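Local atomic coordinates of 3-ketosteroid-delta4-5alpha-dehydrogenase (Rhodococcus jostii, PDB entry 4AT2), a protein that probably introduces the double bond at C4-C5 of 3-ketosteroids, using bound FAD, in the breakdown of steroids. Residues N107-T110 and F111-A115; M346-H350 and Q351-A355; S404-E407 and V408-H412; L421-S425 and E426-P430; L438-R441 and G442-L445. All coordinates share one frame; numbering follows the deposited sequence. Where two conformers were deposited one is given.

Overall arrangement
All five contacts are local, each within one continuous run of chain. Contacts 1 and 3 lie inside alpha helices, 105-115 and 401-413, and share their backbone bonding. Contact 1 adds methionine packing in a partly buried place, with the Met112 side chain about 11 Å from the FAD. Contact 3 is centred about 35 Å from the chain centre and faces the second subunit. Contact 2 is a helix end and also reaches the second subunit. It touches contact 5, a surface turn between two strands, through Asn353 and Thr444. Contact 4 is a lysine-rich loop with a 3-10 turn. It meets contact 3 where Lys423 reaches Tyr409. Waters bridge the segments within contacts 2, 4 and 5.

Contact 1. Residues N107-T110 and F111-A115; sequences NMKT and FMMAA
Met108 and Met112 lie side by side, one turn apart on helix 105-115, and point the same way. Met108 sets out with CG anti to the backbone N (chi1 -173°) and stays extended. Met112 starts beside its own N and bends at its last torsion. The sulfur of Met112 therefore runs alongside the Met108 chain, with SD 3.9 Å from Met108 CE. Lys109 and Met113 lie side by side in the same way, and their CG atoms meet at 4.1 Å. The Phe111 ring takes Ala115 CB over one face, 3.5 Å above the plane and toward the rim.

The hydrogen bonds across the contact are those of a regular alpha helix, each from an N-H to the carbonyl four residues back. Met112 N reaches Met108 O at 2.9 Å. The last of the four, Ala114 N to Thr110 O, is stretched to 3.3 Å. Thr110 OG1 bonds back to Glu106 O in the turn before.

The polar ends of the other side chains are held elsewhere. Asn107 ND2 bonds to Ala180 O and Asp103 OD1. Lys109 NZ forms a salt bridge with Glu122 and bonds to Thr126, which ties the helix to helix 122-130. The two methionines pack on Cys129 of that same helix and on Tyr88 of strand 87-88, while Phe111 meets Phe175 edge-to-face.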
loop_
_atom_site.group_PDB
_atom_site.type_symbol
_atom_site.label_atom_id
_atom_site.label_comp_id
_atom_site.label_asym_id
_atom_site.label_seq_id
_atom_site.Cartn_x
_atom_site.Cartn_y
_atom_site.Cartn_z
ATOM N N ASN A 107 3.687 10.336 25.553
ATOM C CA ASN A 107 4.391 11.139 24.556
ATOM C C ASN A 107 4.949 10.259 23.432
ATOM O O ASN A 107 4.838 10.586 22.245
ATOM C CB ASN A 107 5.503 11.943 25.223
ATOM C CG ASN A 107 6.104 12.966 24.290
ATOM O OD1 ASN A 107 5.385 13.781 23.696
ATOM N ND2 ASN A 107 7.424 12.918 24.132
ATOM N N MET A 108 5.529 9.130 23.821
ATOM C CA MET A 108 6.034 8.165 22.859
ATOM C C MET A 108 4.912 7.657 21.949
ATOM O O MET A 108 5.089 7.578 20.731
ATOM C CB MET A 108 6.702 7.015 23.602
ATOM C CG MET A 108 7.418 6.031 22.710
ATOM S SD MET A 108 8.230 4.837 23.781
ATOM C CE MET A 108 8.693 3.610 22.569
ATOM N N LYS A 109 3.769 7.324 22.544
ATOM C CA LYS A 109 2.621 6.822 21.777
ATOM C C LYS A 109 2.131 7.882 20.776
ATOM O O LYS A 109 1.859 7.575 19.612
ATOM C CB LYS A 109 1.475 6.393 22.719
ATOM C CG LYS A 109 0.197 6.008 21.970
ATOM C CD LYS A 109 -0.991 5.759 22.892
ATOM C CE LYS A 109 -2.287 5.733 22.086
ATOM N NZ LYS A 109 -3.419 5.158 22.869
ATOM N N THR A 110 2.049 9.133 21.225
ATOM C CA THR A 110 1.579 10.225 20.373
ATOM C C THR A 110 2.481 10.360 19.156
ATOM O O THR A 110 2.001 10.471 18.017
ATOM C CB THR A 110 1.490 11.538 21.167
ATOM O OG1 THR A 110 0.539 11.362 22.228
ATOM C CG2 THR A 110 1.025 12.701 20.262
ATOM N N PHE A 111 3.786 10.310 19.393
ATOM C CA PHE A 111 4.721 10.359 18.281
ATOM C C PHE A 111 4.532 9.174 17.330
ATOM O O PHE A 111 4.464 9.349 16.102
ATOM C CB PHE A 111 6.189 10.406 18.738
ATOM C CG PHE A 111 7.144 10.230 17.595
ATOM C CD1 PHE A 111 7.424 11.299 16.740
ATOM C CD2 PHE A 111 7.685 8.980 17.309
ATOM C CE1 PHE A 111 8.266 11.136 15.649
ATOM C CE2 PHE A 111 8.522 8.808 16.218
ATOM C CZ PHE A 111 8.816 9.888 15.392
ATOM N N MET A 112 4.492 7.970 17.890
ATOM C CA MET A 112 4.478 6.765 17.054
ATOM C C MET A 112 3.207 6.666 16.210
ATOM O O MET A 112 3.271 6.292 15.044
ATOM C CB MET A 112 4.667 5.501 17.897
ATOM C CG MET A 112 6.077 5.381 18.470
ATOM S SD MET A 112 6.292 3.917 19.501
ATOM C CE MET A 112 6.510 2.631 18.264
ATOM N N MET A 113 2.061 7.005 16.797
ATOM C CA MET A 113 0.789 6.992 16.049
ATOM C C MET A 113 0.854 7.946 14.855
ATOM O O MET A 113 0.378 7.626 13.758
ATOM C CB MET A 113 -0.397 7.362 16.956
ATOM C CG MET A 113 -0.738 6.316 18.006
ATOM S SD MET A 113 -1.096 4.684 17.324
ATOM C CE MET A 113 -2.569 5.028 16.357
ATOM N N ALA A 114 1.466 9.110 15.064
ATOM C CA ALA A 114 1.575 10.113 14.003
ATOM C C ALA A 114 2.582 9.734 12.921
ATOM O O ALA A 114 2.326 9.957 11.733
ATOM C CB ALA A 114 1.931 11.470 14.605
ATOM N N ALA A 115 3.718 9.164 13.327
ATOM C CA ALA A 115 4.851 8.964 12.425
ATOM C C ALA A 115 4.840 7.623 11.718
ATOM O O ALA A 115 5.466 7.483 10.670
ATOM C CB ALA A 115 6.174 9.149 13.167
#

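Contact 2. Residues M346-H350 and Q351-A355; sequences MTLFH and QDNQA
Leu348 turns its CG away from the backbone N, in the anti position (chi1 177°), and this brings CD1 against the side-chain amide of Asn353, 3.7 Å from its CG. The two side chains cross obliquely. Thr347 CG2, also anti to its N, packs on Ala355 CB at 3.8 Å. Thr347 OG1 bonds to Tyr333 OH and Ile343 O.

Helix 340-350 ends here, and the chain turns back through a type I' beta turn from Gln351 to Gln354. Asp352 and Asn353 both have the positive phi that this turn needs. Thr347 O sits at the helix end and accepts two bonds, from Asn353 N at 2.9 Å and from Gln351 N at 3.2 Å. The donors come from opposite faces of the carbonyl plane, and the Gln351 donor lies well above it. A water joins Phe349 O at 2.8 Å to Asp352 N at 2.9 Å. Gln354 NE2 bonds to Asp352 O, which lies close to the plane of the Gln354 amide.

Asn353 OD1 is bonded to Thr444 OG1, and Gln351 OE1 to Asn327 ND2. The Gln351 amide lies back against the His350 carbonyl. The His350 ring has Phe349 CB over the centre of one face, 3.5 Å above the plane, and Met346 SD at its edge. His350 ND1 is hydrogen-bonded to ND1 of His350 of the second subunit.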
loop_
_atom_site.group_PDB
_atom_site.type_symbol
_atom_site.label_atom_id
_atom_site.label_comp_id
_atom_site.label_asym_id
_atom_site.label_seq_id
_atom_site.Cartn_x
_atom_site.Cartn_y
_atom_site.Cartn_z
ATOM N N MET A 346 9.598 9.904 1.543
ATOM C CA MET A 346 8.954 11.002 0.819
ATOM C C MET A 346 9.426 11.032 -0.635
ATOM O O MET A 346 8.640 11.282 -1.559
ATOM C CB MET A 346 9.225 12.351 1.488
ATOM C CG MET A 346 8.755 12.485 2.925
ATOM S SD MET A 346 6.986 12.212 3.189
ATOM C CE MET A 346 6.946 10.502 3.743
ATOM N N THR A 347 10.712 10.775 -0.828
ATOM C CA THR A 347 11.310 10.814 -2.162
ATOM C C THR A 347 10.750 9.705 -3.056
ATOM O O THR A 347 10.263 9.975 -4.150
ATOM C CB THR A 347 12.849 10.750 -2.086
ATOM O OG1 THR A 347 13.316 11.846 -1.282
ATOM C CG2 THR A 347 13.471 10.851 -3.493
ATOM N N LEU A 348 10.815 8.467 -2.574
ATOM C CA LEU A 348 10.337 7.329 -3.352
ATOM C C LEU A 348 8.829 7.355 -3.526
ATOM O O LEU A 348 8.333 7.162 -4.632
ATOM C CB LEU A 348 10.745 6.010 -2.689
ATOM C CG LEU A 348 10.240 4.733 -3.375
ATOM C CD1 LEU A 348 10.843 4.609 -4.772
ATOM C CD2 LEU A 348 10.628 3.540 -2.522
ATOM N N PHE A 349 8.105 7.603 -2.435
ATOM C CA PHE A 349 6.645 7.496 -2.479
ATOM C C PHE A 349 6.022 8.654 -3.250
ATOM O O PHE A 349 5.101 8.445 -4.059
ATOM C CB PHE A 349 6.015 7.493 -1.072
ATOM C CG PHE A 349 6.374 6.307 -0.196
ATOM C CD1 PHE A 349 7.069 5.195 -0.682
ATOM C CD2 PHE A 349 5.961 6.310 1.134
ATOM C CE1 PHE A 349 7.364 4.129 0.165
ATOM C CE2 PHE A 349 6.259 5.250 1.986
ATOM C CZ PHE A 349 6.959 4.157 1.497
ATOM N N HIS A 350 6.486 9.877 -2.981
ATOM C CA HIS A 350 5.730 11.062 -3.400
ATOM C C HIS A 350 6.365 11.919 -4.452
ATOM O O HIS A 350 5.686 12.791 -5.015
ATOM C CB HIS A 350 5.363 11.914 -2.185
ATOM C CG HIS A 350 4.740 11.122 -1.073
ATOM N ND1 HIS A 350 3.704 10.279 -1.280
ATOM C CD2 HIS A 350 5.035 11.055 0.287
ATOM C CE1 HIS A 350 3.362 9.700 -0.119
ATOM N NE2 HIS A 350 4.169 10.176 0.840
ATOM N N GLN A 351 7.657 11.690 -4.718
ATOM C CA GLN A 351 8.393 12.497 -5.702
ATOM C C GLN A 351 8.938 11.675 -6.869
ATOM O O GLN A 351 9.913 12.084 -7.541
ATOM C CB GLN A 351 9.524 13.317 -5.045
ATOM C CG GLN A 351 9.118 14.126 -3.808
ATOM C CD GLN A 351 7.957 15.089 -4.033
ATOM O OE1 GLN A 351 7.799 15.668 -5.113
ATOM N NE2 GLN A 351 7.136 15.268 -3.000
ATOM N N ASP A 352 8.305 10.524 -7.102
ATOM C CA ASP A 352 8.679 9.600 -8.183
ATOM C C ASP A 352 10.164 9.242 -8.160
ATOM O O ASP A 352 10.791 9.050 -9.206
ATOM C CB ASP A 352 8.284 10.169 -9.547
ATOM C CG ASP A 352 8.220 9.107 -10.618
ATOM O OD1 ASP A 352 7.846 7.959 -10.296
ATOM O OD2 ASP A 352 8.544 9.414 -11.784
ATOM N N ASN A 353 10.711 9.177 -6.949
ATOM C CA ASN A 353 12.108 8.802 -6.703
ATOM C C ASN A 353 13.144 9.787 -7.271
ATOM O O ASN A 353 14.312 9.433 -7.414
ATOM C CB ASN A 353 12.384 7.377 -7.211
ATOM C CG ASN A 353 13.419 6.651 -6.389
ATOM O OD1 ASN A 353 13.675 7.010 -5.234
ATOM N ND2 ASN A 353 14.017 5.606 -6.971
ATOM N N GLN A 354 12.706 11.008 -7.584
ATOM C CA GLN A 354 13.587 12.030 -8.162
ATOM C C GLN A 354 13.912 13.080 -7.128
ATOM O O GLN A 354 12.992 13.728 -6.604
ATOM C CB GLN A 354 12.915 12.749 -9.337
ATOM C CG GLN A 354 12.236 11.836 -10.328
ATOM C CD GLN A 354 13.224 10.996 -11.075
ATOM O OE1 GLN A 354 13.982 11.501 -11.905
ATOM N NE2 GLN A 354 13.215 9.697 -10.806
ATOM N N ALA A 355 15.200 13.259 -6.839
ATOM C CA ALA A 355 15.640 14.284 -5.895
ATOM C C ALA A 355 17.003 14.819 -6.277
ATOM O O ALA A 355 17.817 14.100 -6.851
ATOM C CB ALA A 355 15.688 13.715 -4.477
HETATM O O HOH W 1 8.297 6.415 -7.272
HETATM O O HOH W 2 5.606 9.637 -6.556
#

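Contact 3. Residues S404-E407 and V408-H412; sequences STVE and VYNKH
The flat amide of Asn410 has Val406 on one side of its plane. Val406 CG1 comes within 3.7 Å of Asn410 ND2, and Val406 O lies on the same side, 3.3 Å from Asn410 CG. Both residues belong to alpha helix 401-413, one turn apart. The two side chains lie side by side and point the same way. Both amide atoms are hydrogen-bonded outside the two segments, and OD1 accepts from Ile431 N. The ring of Tyr409 leads away from the contact.

Four backbone bonds of the regular i to i+4 kind cross the contact, from the N-H of Val408, Tyr409, Asn410 and Lys411 to the carbonyls four residues back. The one from Asn410 N to Val406 O measures 2.8 Å.

CG of Asn410 lies beside its backbone N (chi1 -78°), which lays the amide back over the Val406 carbonyl. A leucine in place of Asn410 would remove the amide oxygen and would probably leave Ile431 N without its mate.

Another side of the helix faces the second subunit. Ser404 packs on Ser404 of that subunit, and Lys411 NZ and His412 NE2 both bond to Ala399 O of it. Val408, which packs on Gly400 of the second subunit, also touches its own helix: its CG2 methyl rests 3.4 Å from Ser404 O.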
loop_
_atom_site.group_PDB
_atom_site.type_symbol
_atom_site.label_atom_id
_atom_site.label_comp_id
_atom_site.label_asym_id
_atom_site.label_seq_id
_atom_site.Cartn_x
_atom_site.Cartn_y
_atom_site.Cartn_z
ATOM N N SER A 404 13.240 30.219 -8.791
ATOM C CA SER A 404 12.172 30.709 -7.924
ATOM C C SER A 404 12.174 29.999 -6.575
ATOM O O SER A 404 11.995 30.648 -5.551
ATOM C CB SER A 404 10.802 30.600 -8.597
ATOM O OG SER A 404 10.472 29.254 -8.888
ATOM N N THR A 405 12.387 28.686 -6.576
ATOM C CA THR A 405 12.502 27.928 -5.324
ATOM C C THR A 405 13.571 28.534 -4.421
ATOM O O THR A 405 13.347 28.740 -3.229
ATOM C CB THR A 405 12.822 26.453 -5.628
ATOM O OG1 THR A 405 11.644 25.862 -6.179
ATOM C CG2 THR A 405 13.261 25.668 -4.371
ATOM N N VAL A 406 14.728 28.832 -5.003
ATOM C CA VAL A 406 15.844 29.351 -4.221
ATOM C C VAL A 406 15.584 30.800 -3.790
ATOM O O VAL A 406 15.925 31.185 -2.663
ATOM C CB VAL A 406 17.186 29.197 -4.978
ATOM C CG1 VAL A 406 18.323 29.895 -4.230
ATOM C CG2 VAL A 406 17.500 27.721 -5.181
ATOM N N GLU A 407 14.961 31.587 -4.664
ATOM C CA GLU A 407 14.651 32.992 -4.317
ATOM C C GLU A 407 13.731 33.056 -3.088
ATOM O O GLU A 407 13.997 33.813 -2.145
ATOM C CB GLU A 407 14.010 33.735 -5.492
ATOM C CG GLU A 407 15.001 34.181 -6.553
ATOM C CD GLU A 407 14.335 34.576 -7.861
ATOM O OE1 GLU A 407 13.092 34.739 -7.899
ATOM O OE2 GLU A 407 15.067 34.710 -8.874
ATOM N N VAL A 408 12.670 32.254 -3.097
ATOM C CA VAL A 408 11.685 32.259 -2.006
ATOM C C VAL A 408 12.331 31.689 -0.739
ATOM O O VAL A 408 12.200 32.266 0.351
ATOM C CB VAL A 408 10.400 31.494 -2.401
ATOM C CG1 VAL A 408 9.431 31.356 -1.214
ATOM C CG2 VAL A 408 9.721 32.197 -3.571
ATOM N N TYR A 409 13.082 30.603 -0.890
ATOM C CA TYR A 409 13.760 30.006 0.254
ATOM C C TYR A 409 14.694 31.022 0.888
ATOM O O TYR A 409 14.703 31.199 2.111
ATOM C CB TYR A 409 14.554 28.766 -0.166
ATOM C CG TYR A 409 15.308 28.131 0.983
ATOM C CD1 TYR A 409 14.661 27.263 1.861
ATOM C CD2 TYR A 409 16.661 28.407 1.195
ATOM C CE1 TYR A 409 15.344 26.685 2.922
ATOM C CE2 TYR A 409 17.354 27.827 2.249
ATOM C CZ TYR A 409 16.685 26.967 3.104
ATOM O OH TYR A 409 17.351 26.389 4.153
ATOM N N ASN A 410 15.478 31.692 0.048
ATOM C CA ASN A 410 16.454 32.651 0.547
ATOM C C ASN A 410 15.834 33.871 1.196
ATOM O O ASN A 410 16.395 34.400 2.158
ATOM C CB ASN A 410 17.401 33.098 -0.564
ATOM C CG ASN A 410 18.476 32.075 -0.854
ATOM O OD1 ASN A 410 18.528 31.013 -0.231
ATOM N ND2 ASN A 410 19.367 32.408 -1.796
ATOM N N LYS A 411 14.702 34.334 0.670
ATOM C CA LYS A 411 14.041 35.508 1.263
ATOM C C LYS A 411 13.692 35.224 2.727
ATOM O O LYS A 411 13.960 36.033 3.627
ATOM C CB LYS A 411 12.781 35.869 0.462
ATOM C CG LYS A 411 11.985 37.023 1.053
ATOM C CD LYS A 411 10.818 37.406 0.152
ATOM C CE LYS A 411 9.625 36.496 0.380
ATOM N NZ LYS A 411 9.456 35.481 -0.701
ATOM N N HIS A 412 13.124 34.053 2.970
ATOM C CA HIS A 412 12.758 33.672 4.333
ATOM C C HIS A 412 13.949 33.218 5.130
ATOM O O HIS A 412 14.032 33.479 6.327
ATOM C CB HIS A 412 11.658 32.624 4.313
ATOM C CG HIS A 412 10.368 33.134 3.727
ATOM N ND1 HIS A 412 9.520 33.925 4.419
ATOM C CD2 HIS A 412 9.816 32.976 2.461
ATOM C CE1 HIS A 412 8.459 34.238 3.641
ATOM N NE2 HIS A 412 8.640 33.663 2.440
#

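Contact 4. Residues L421-S425 and E426-P430; sequences LHKKS and EWVKP
Lys423 lays its chain across the start of the Trp427 side chain at about a right angle, with CD 3.8 Å from Trp427 CB. Further along, CE lies 3.7 Å from Trp427 O and 3.9 Å from Val428 CG2. The chain leaves in the anti direction from N (chi1 175°) and bends once, at chi3. Its NZ forms a salt bridge with Glu336, bonds to Tyr409 OH and donates a hydrogen bond to a water at 2.7 Å. An alanine here would remove both chain and charge, and would probably leave Glu336 without its mate and a gap beside Trp427 CB.

Lys424 meets Trp427 through a water. This water accepts hydrogen bonds from both Lys424 NZ, at 2.9 Å, and Trp427 NE1, at 3.0 Å, and lies in the plane of the indole at its edge. Lys424 NZ also makes a salt bridge with Asp337 and bonds to Asn171 O.

The backbone makes a short 3-10 turn: Trp427 N bonds to Lys424 O, and Val428 N to Ser425 O. Val428 CG2 rests 3.4 Å from Lys424 O.

This loop joins helix 401-413 to strand 435-439. Val428 packs on Ala413 at the end of that helix, and Leu421 touches Arg329 of the second subunit.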
loop_
_atom_site.group_PDB
_atom_site.type_symbol
_atom_site.label_atom_id
_atom_site.label_comp_id
_atom_site.label_asym_id
_atom_site.label_seq_id
_atom_site.Cartn_x
_atom_site.Cartn_y
_atom_site.Cartn_z
ATOM N N LEU A 421 8.426 24.394 4.928
ATOM C CA LEU A 421 8.645 23.016 5.398
ATOM C C LEU A 421 9.095 22.909 6.852
ATOM O O LEU A 421 9.186 21.805 7.400
ATOM C CB LEU A 421 9.620 22.282 4.457
ATOM C CG LEU A 421 8.929 21.919 3.131
ATOM C CD1 LEU A 421 9.909 21.849 1.983
ATOM C CD2 LEU A 421 8.113 20.638 3.269
ATOM N N HIS A 422 9.371 24.054 7.476
ATOM C CA HIS A 422 9.703 24.091 8.911
ATOM C C HIS A 422 10.953 23.346 9.311
ATOM O O HIS A 422 11.035 22.808 10.412
ATOM C CB HIS A 422 8.488 23.692 9.756
ATOM C CG HIS A 422 7.252 24.458 9.383
ATOM N ND1 HIS A 422 7.124 25.776 9.633
ATOM C CD2 HIS A 422 6.109 24.068 8.694
ATOM C CE1 HIS A 422 5.935 26.201 9.163
ATOM N NE2 HIS A 422 5.322 25.159 8.576
ATOM N N LYS A 423 11.950 23.314 8.431
ATOM C CA LYS A 423 13.294 22.944 8.879
ATOM C C LYS A 423 13.669 23.853 10.065
ATOM O O LYS A 423 13.388 25.050 10.051
ATOM C CB LYS A 423 14.293 23.069 7.718
ATOM C CG LYS A 423 15.753 22.830 8.101
ATOM C CD LYS A 423 16.621 22.650 6.868
ATOM C CE LYS A 423 16.623 23.898 5.987
ATOM N NZ LYS A 423 17.339 23.611 4.707
ATOM N N LYS A 424 14.285 23.272 11.098
ATOM C CA LYS A 424 14.699 24.059 12.257
ATOM C C LYS A 424 15.631 25.206 11.884
ATOM O O LYS A 424 16.509 25.060 11.031
ATOM C CB LYS A 424 15.370 23.163 13.284
ATOM C CG LYS A 424 14.398 22.201 13.963
ATOM C CD LYS A 424 15.039 21.515 15.174
ATOM C CE LYS A 424 16.254 20.665 14.807
ATOM N NZ LYS A 424 15.941 19.580 13.820
ATOM N N SER A 425 15.437 26.328 12.570
ATOM C CA SER A 425 16.140 27.572 12.275
ATOM C C SER A 425 17.665 27.447 12.277
ATOM O O SER A 425 18.344 28.099 11.488
ATOM C CB SER A 425 15.687 28.653 13.252
ATOM O OG SER A 425 16.154 29.909 12.827
ATOM N N GLU A 426 18.203 26.587 13.137
ATOM C CA GLU A 426 19.646 26.339 13.198
ATOM C C GLU A 426 20.246 25.880 11.862
ATOM O O GLU A 426 21.438 26.070 11.607
ATOM C CB GLU A 426 19.970 25.317 14.298
ATOM C CG GLU A 426 18.992 24.145 14.391
ATOM C CD GLU A 426 17.915 24.327 15.466
ATOM O OE1 GLU A 426 17.187 25.354 15.456
ATOM O OE2 GLU A 426 17.782 23.421 16.330
ATOM N N TRP A 427 19.421 25.254 11.016
ATOM C CA TRP A 427 19.876 24.782 9.703
ATOM C C TRP A 427 19.446 25.681 8.566
ATOM O O TRP A 427 19.668 25.357 7.394
ATOM C CB TRP A 427 19.340 23.378 9.436
ATOM C CG TRP A 427 19.857 22.359 10.414
ATOM C CD1 TRP A 427 19.125 21.621 11.337
ATOM C CD2 TRP A 427 21.248 21.952 10.608
ATOM N NE1 TRP A 427 19.946 20.794 12.062
ATOM C CE2 TRP A 427 21.238 20.950 11.672
ATOM C CE3 TRP A 427 22.466 22.301 10.017
ATOM C CZ2 TRP A 427 22.404 20.337 12.116
ATOM C CZ3 TRP A 427 23.631 21.674 10.473
ATOM C CH2 TRP A 427 23.595 20.722 11.497
ATOM N N VAL A 428 18.795 26.792 8.887
ATOM C CA VAL A 428 18.235 27.659 7.852
ATOM C C VAL A 428 19.117 28.884 7.624
ATOM O O VAL A 428 19.329 29.688 8.533
ATOM C CB VAL A 428 16.799 28.105 8.232
ATOM C CG1 VAL A 428 16.278 29.145 7.250
ATOM C CG2 VAL A 428 15.853 26.909 8.264
ATOM N N LYS A 429 19.626 29.032 6.403
ATOM C CA LYS A 429 20.324 30.250 6.005
ATOM C C LYS A 429 20.320 30.289 4.484
ATOM O O LYS A 429 20.127 29.242 3.855
ATOM C CB LYS A 429 21.751 30.301 6.567
ATOM C CG LYS A 429 22.672 29.212 6.054
ATOM C CD LYS A 429 24.071 29.456 6.604
ATOM C CE LYS A 429 25.057 28.406 6.133
ATOM N NZ LYS A 429 26.389 28.785 6.685
ATOM N N PRO A 430 20.485 31.480 3.890
ATOM C CA PRO A 430 20.411 31.531 2.432
ATOM C C PRO A 430 21.437 30.646 1.741
ATOM O O PRO A 430 22.556 30.459 2.239
ATOM C CB PRO A 430 20.687 33.007 2.119
ATOM C CG PRO A 430 20.201 33.731 3.342
ATOM C CD PRO A 430 20.586 32.830 4.483
HETATM O O HOH W 3 20.010 23.602 4.981
HETATM O O HOH W 4 18.689 18.702 13.824
#

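Contact 5. Residues L438-R441 and G442-L445; sequences LDLR and GFTL
Leu440 to Phe443 form a type II beta turn whose ends are bridged by a water, 2.8 Å from Leu440 O and 2.8 Å from Phe443 N. Gly442 has a positive phi of 67°, and a CB on it would fall 2.8 Å from Arg441 O. Leu440 puts its CD2 methyl over one face of the Phe443 ring as a CH-pi contact, 3.8 Å from the centroid and 17° off the normal. Arg441 O lies at the ring edge, in plane, 3.4 Å from Phe443 CD1.

The turn carries the chain from strand 435-439 of one antiparallel sheet to strand 444-452 of another. Just before it, Asp439 makes an Asx turn: OD1 accepts from Arg441 N. Arg441 NE reaches the same oxygen at 2.9 Å, from the opposite face of the carboxylate. Arg441 NH2 completes a side-on salt bridge to Asp439 OD2, at 2.9 Å. Lys382 is a second partner of OD2.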
loop_
_atom_site.group_PDB
_atom_site.type_symbol
_atom_site.label_atom_id
_atom_site.label_comp_id
_atom_site.label_asym_id
_atom_site.label_seq_id
_atom_site.Cartn_x
_atom_site.Cartn_y
_atom_site.Cartn_z
ATOM N N LEU A 438 23.724 17.836 -6.296
ATOM C CA LEU A 438 23.952 16.399 -6.269
ATOM C C LEU A 438 22.771 15.727 -6.950
ATOM O O LEU A 438 21.620 16.046 -6.652
ATOM C CB LEU A 438 24.030 15.887 -4.825
ATOM C CG LEU A 438 25.286 16.124 -3.981
ATOM C CD1 LEU A 438 25.605 17.610 -3.813
ATOM C CD2 LEU A 438 25.086 15.448 -2.620
ATOM N N ASP A 439 23.068 14.790 -7.850
ATOM C CA ASP A 439 22.035 13.981 -8.503
ATOM C C ASP A 439 21.655 12.809 -7.601
ATOM O O ASP A 439 22.419 11.852 -7.451
ATOM C CB ASP A 439 22.551 13.468 -9.852
ATOM C CG ASP A 439 21.473 12.803 -10.685
ATOM O OD1 ASP A 439 20.352 12.579 -10.176
ATOM O OD2 ASP A 439 21.763 12.495 -11.864
ATOM N N LEU A 440 20.479 12.907 -6.987
ATOM C CA LEU A 440 20.020 11.901 -6.036
ATOM C C LEU A 440 18.771 11.204 -6.567
ATOM O O LEU A 440 17.917 10.753 -5.802
ATOM C CB LEU A 440 19.778 12.531 -4.656
ATOM C CG LEU A 440 21.002 13.212 -4.034
ATOM C CD1 LEU A 440 20.642 13.926 -2.734
ATOM C CD2 LEU A 440 22.097 12.199 -3.782
ATOM N N ARG A 441 18.665 11.132 -7.892
ATOM C CA ARG A 441 17.622 10.321 -8.529
ATOM C C ARG A 441 17.966 8.843 -8.389
ATOM O O ARG A 441 19.108 8.445 -8.609
ATOM C CB ARG A 441 17.469 10.713 -9.998
ATOM C CG ARG A 441 16.937 12.127 -10.158
ATOM C CD ARG A 441 16.925 12.571 -11.606
ATOM N NE ARG A 441 18.269 12.685 -12.148
ATOM C CZ ARG A 441 18.534 13.223 -13.336
ATOM N NH1 ARG A 441 17.541 13.689 -14.085
ATOM N NH2 ARG A 441 19.784 13.293 -13.773
ATOM N N GLY A 442 16.985 8.034 -7.984
ATOM C CA GLY A 442 17.219 6.596 -7.807
ATOM C C GLY A 442 18.172 6.244 -6.676
ATOM O O GLY A 442 18.984 5.315 -6.789
ATOM N N PHE A 443 18.054 6.969 -5.564
ATOM C CA PHE A 443 18.927 6.772 -4.412
ATOM C C PHE A 443 18.246 6.065 -3.241
ATOM O O PHE A 443 18.750 6.072 -2.123
ATOM C CB PHE A 443 19.510 8.118 -3.954
ATOM C CG PHE A 443 20.893 8.377 -4.472
ATOM C CD1 PHE A 443 21.129 8.475 -5.841
ATOM C CD2 PHE A 443 21.959 8.511 -3.591
ATOM C CE1 PHE A 443 22.411 8.715 -6.331
ATOM C CE2 PHE A 443 23.241 8.745 -4.075
ATOM C CZ PHE A 443 23.460 8.847 -5.439
ATOM N N THR A 444 17.120 5.418 -3.509
ATOM C CA THR A 444 16.397 4.741 -2.441
ATOM C C THR A 444 16.454 3.226 -2.575
ATOM O O THR A 444 16.634 2.684 -3.670
ATOM C CB THR A 444 14.926 5.187 -2.399
ATOM O OG1 THR A 444 14.321 4.928 -3.669
ATOM C CG2 THR A 444 14.824 6.686 -2.066
ATOM N N LEU A 445 16.317 2.548 -1.442
ATOM C CA LEU A 445 16.175 1.091 -1.421
ATOM C C LEU A 445 15.529 0.754 -0.099
ATOM O O LEU A 445 15.589 1.547 0.836
ATOM C CB LEU A 445 17.533 0.392 -1.568
ATOM C CG LEU A 445 18.569 0.508 -0.443
ATOM C CD1 LEU A 445 19.796 -0.313 -0.815
ATOM C CD2 LEU A 445 18.962 1.958 -0.167
HETATM O O HOH W 5 16.083 8.848 -4.866
#